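Local coordinates for glycosylation Associate Protein 2 (Streptococcus agalactiae serotype V, PDB 6OYC) that probably works with its partner Gap proteins in the accessory Sec system, helping to glycosylate and export a serine-rich surface adhesin, at residues V150-Q153 / Y157-L160; D418-L421 / D426-S429. All blocks are in the same frame, centred on the assembly; numbering follows the deposited sequence.

Contact 1 (V150-Q153 / Y157-L160); sequences VNYQ and YLEL
The carbonyl oxygen of Asn151 receives the backbone N of Glu159 at 2.8 Å, and in return Asn151 N donates to Glu159 O at 3.0 Å, the two bonds of a hydrogen-bonded antiparallel pair. A third bond runs from Gln153 N to Tyr157 O, its donor tilted 32° from the carbonyl plane. Between these rungs the non-hydrogen-bonded pair Tyr152 and Leu158 brings the CA atoms to 4.6 Å.

On that face CD1 of Leu158 sits over the Tyr152 ring, 3.8 Å from its centroid and 17° off the ring normal, a CH-pi contact. With CG of Leu158 anti to its backbone N (chi1 165°), the branch swings across to the opposite strand, where the same methyl also meets Val150 CG1 at 3.7 Å. Apolar residues suit this face because Leu158 packs on Ile140 and Ile142, and Tyr152 and Val150 also touch Ile142. The reverse face carries the polar side chains Asn151, Gln153 and Glu159, with Tyr157: Glu159, its chain extended, runs alongside Asn151, and its OE1 lies 3.6 Å from Gln153 NE2, while Tyr157 OH bonds to Glu191 and His282.

The pair forms a beta hairpin at the edge of an antiparallel sheet. Strand 157-165 continues the sheet through backbone bonds to strand 251-262; the face of Tyr152 and Leu158 packs on strand 140-142, and Leu160 on strand 168-180.

Contact 2 (D418-L421 / D426-S429); sequences DIQL and DLTS
Gln420, on helix 416-424, reaches across to the short loop joining two successive helices, where an Asx turn and an N-cap prepare the start of the second, helix 429-444.

Hydrogen bonds to the backbone come first. The amide nitrogen NE2 of Gln420 donates to Asp426 O at 3.0 Å, arriving in the carbonyl plane on a lone pair, and makes a weak second bond to Thr428 O at 3.4 Å. One amide group thus ties together two carbonyls of a segment without regular structure. Glutamine fits because it has a donor for the loop and, in OE1, an acceptor that Ser432 of the following helix engages. Its CG stands anti to the backbone N (chi1 -178°) and the chain stays extended beyond it, giving the length needed to span the gap.

Apolar packing accompanies these bonds. Leu427 CD2 lies against the aliphatic part of Gln420, 3.9 Å from CB, while Leu421 turns CD2 onto the backbone of Asp426, 3.5 Å from its N. The two leucines themselves meet loosely, so the hydrocarbon mainly flanks the polar link.

Within the loop, Thr428 is the N-cap, its OG1 accepting from Ser431 N in the first turn of helix 429-444. Threonine suits the place because its hydroxyl lies near enough to the backbone to accept that N-H and can also donate to Asp426. Asp426 completes the Asx turn: its OD1 takes Thr428 N at 2.6 Å and, on its syn lone pair, the hydroxyl of the same threonine, OG1 also at 2.6 Å.

Overall arrangement
Both contacts lie toward the periphery of the chain, their centres about 16 Å apart, yet they differ in burial. Contact 1 is partly buried: its two buried residues, both leucines, lie on strand 157-160, while the partner strand is more exposed. Contact 2 is a surface contact whose one buried member is a glutamine. The first holds two strands of one hairpin by regular backbone bonding, whereas the second joins a helix to a loop by a side-chain amide and local capping. They share no element but do touch: Leu421 CD1 packs 4.0 Å from Gln153 C, and Asp418 binds the backbone of Asn155, setting the hairpin turn against helix 416-424.

Contact 1 (V150-Q153 / Y157-L160)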
# COMPACT_ATOMS: atom_id res chain seq x y z
N VAL B 150 -5.47 -30.08 13.24
CA VAL B 150 -5.13 -28.68 13.41
C VAL B 150 -3.61 -28.57 13.30
O VAL B 150 -2.89 -29.18 14.09
CB VAL B 150 -5.61 -28.17 14.78
CG1 VAL B 150 -5.28 -26.70 14.96
CG2 VAL B 150 -7.09 -28.44 14.96
N ASN B 151 -3.14 -27.81 12.30
CA ASN B 151 -1.72 -27.52 12.09
C ASN B 151 -1.50 -26.02 12.00
O ASN B 151 -2.21 -25.34 11.25
CB ASN B 151 -1.16 -28.11 10.78
CG ASN B 151 -1.25 -29.60 10.73
OD1 ASN B 151 -1.09 -30.29 11.74
ND2 ASN B 151 -1.50 -30.14 9.53
N TYR B 152 -0.50 -25.52 12.69
CA TYR B 152 -0.01 -24.17 12.47
C TYR B 152 1.25 -24.28 11.63
O TYR B 152 2.20 -24.96 12.02
CB TYR B 152 0.26 -23.45 13.78
CG TYR B 152 -1.02 -23.11 14.47
CD1 TYR B 152 -1.68 -24.07 15.26
CD2 TYR B 152 -1.61 -21.86 14.32
CE1 TYR B 152 -2.87 -23.79 15.89
CE2 TYR B 152 -2.80 -21.56 14.96
CZ TYR B 152 -3.44 -22.53 15.74
OH TYR B 152 -4.64 -22.24 16.37
N GLN B 153 1.22 -23.67 10.44
CA GLN B 153 2.38 -23.58 9.56
C GLN B 153 3.10 -22.28 9.92
O GLN B 153 2.90 -21.23 9.31
CB GLN B 153 1.97 -23.61 8.09
CG GLN B 153 1.38 -24.94 7.63
CD GLN B 153 2.38 -26.09 7.76
OE1 GLN B 153 3.60 -25.88 7.71
NE2 GLN B 153 1.86 -27.31 7.93
N TYR B 157 -0.17 -19.04 9.46
CA TYR B 157 -1.15 -19.87 8.78
C TYR B 157 -1.66 -20.98 9.69
O TYR B 157 -0.88 -21.64 10.39
CB TYR B 157 -0.58 -20.44 7.48
CG TYR B 157 -0.30 -19.31 6.52
CD1 TYR B 157 0.93 -18.66 6.51
CD2 TYR B 157 -1.30 -18.86 5.66
CE1 TYR B 157 1.16 -17.60 5.64
CE2 TYR B 157 -1.07 -17.81 4.79
CZ TYR B 157 0.16 -17.18 4.78
OH TYR B 157 0.39 -16.13 3.92
N LEU B 158 -2.98 -21.15 9.69
CA LEU B 158 -3.66 -22.20 10.42
C LEU B 158 -4.39 -23.09 9.42
O LEU B 158 -5.08 -22.59 8.52
CB LEU B 158 -4.65 -21.64 11.44
CG LEU B 158 -5.68 -22.61 12.01
CD1 LEU B 158 -5.03 -23.81 12.68
CD2 LEU B 158 -6.61 -21.87 13.00
N GLU B 159 -4.23 -24.39 9.59
CA GLU B 159 -4.73 -25.39 8.66
C GLU B 159 -5.68 -26.31 9.43
O GLU B 159 -5.28 -26.92 10.43
CB GLU B 159 -3.56 -26.18 8.07
CG GLU B 159 -3.85 -26.92 6.80
CD GLU B 159 -2.61 -27.59 6.25
OE1 GLU B 159 -1.54 -27.48 6.90
OE2 GLU B 159 -2.71 -28.24 5.19
N LEU B 160 -6.92 -26.39 8.96
CA LEU B 160 -7.94 -27.25 9.54
C LEU B 160 -8.40 -28.23 8.48
O LEU B 160 -8.70 -27.84 7.35
CB LEU B 160 -9.12 -26.43 10.04
CG LEU B 160 -8.67 -25.36 11.03
CD1 LEU B 160 -9.55 -24.12 10.98
CD2 LEU B 160 -8.66 -25.96 12.42

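Contact 2 (D418-L421 / D426-S429)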
# COMPACT_ATOMS: atom_id res chain seq x y z
N ASP B 418 9.22 -17.51 9.09
CA ASP B 418 7.97 -17.57 8.34
C ASP B 418 8.18 -17.18 6.89
O ASP B 418 7.54 -17.74 6.00
CB ASP B 418 6.94 -16.66 9.00
CG ASP B 418 6.57 -17.14 10.39
OD1 ASP B 418 6.28 -18.36 10.55
OD2 ASP B 418 6.59 -16.31 11.32
N ILE B 419 9.10 -16.25 6.62
CA ILE B 419 9.40 -15.89 5.24
C ILE B 419 10.02 -17.07 4.50
O ILE B 419 9.70 -17.31 3.33
CB ILE B 419 10.29 -14.64 5.22
CG1 ILE B 419 9.56 -13.49 5.93
CG2 ILE B 419 10.62 -14.26 3.79
CD1 ILE B 419 10.38 -12.21 6.05
N GLN B 420 10.90 -17.83 5.16
CA GLN B 420 11.44 -19.03 4.50
C GLN B 420 10.35 -20.08 4.31
O GLN B 420 10.31 -20.75 3.26
CB GLN B 420 12.60 -19.63 5.30
CG GLN B 420 13.19 -20.86 4.57
CD GLN B 420 14.55 -21.29 5.09
OE1 GLN B 420 15.42 -20.46 5.39
NE2 GLN B 420 14.74 -22.61 5.20
N LEU B 421 9.48 -20.25 5.31
CA LEU B 421 8.32 -21.12 5.12
C LEU B 421 7.50 -20.69 3.92
O LEU B 421 7.15 -21.50 3.06
CB LEU B 421 7.45 -21.14 6.37
CG LEU B 421 7.85 -22.17 7.41
CD1 LEU B 421 6.88 -22.11 8.58
CD2 LEU B 421 7.93 -23.56 6.79
N ASP B 426 9.84 -25.24 4.33
CA ASP B 426 10.44 -25.88 5.50
C ASP B 426 11.69 -25.11 5.90
O ASP B 426 12.15 -24.21 5.18
CB ASP B 426 10.76 -27.35 5.25
CG ASP B 426 11.98 -27.55 4.38
OD1 ASP B 426 13.12 -27.32 4.87
OD2 ASP B 426 11.80 -27.93 3.20
N LEU B 427 12.26 -25.48 7.04
CA LEU B 427 13.37 -24.74 7.61
C LEU B 427 14.69 -25.50 7.54
O LEU B 427 15.61 -25.20 8.31
CB LEU B 427 13.06 -24.37 9.05
CG LEU B 427 11.93 -23.35 9.18
CD1 LEU B 427 11.85 -22.88 10.61
CD2 LEU B 427 12.15 -22.17 8.21
N THR B 428 14.81 -26.48 6.64
CA THR B 428 16.09 -27.18 6.56
C THR B 428 17.18 -26.23 6.09
O THR B 428 16.92 -25.23 5.40
CB THR B 428 15.99 -28.39 5.62
OG1 THR B 428 15.59 -27.98 4.31
CG2 THR B 428 14.99 -29.41 6.15
N SER B 429 18.42 -26.51 6.51
CA SER B 429 19.56 -25.74 6.02
C SER B 429 19.66 -25.80 4.50
O SER B 429 20.07 -24.82 3.86
CB SER B 429 20.84 -26.25 6.67
OG SER B 429 20.90 -27.66 6.62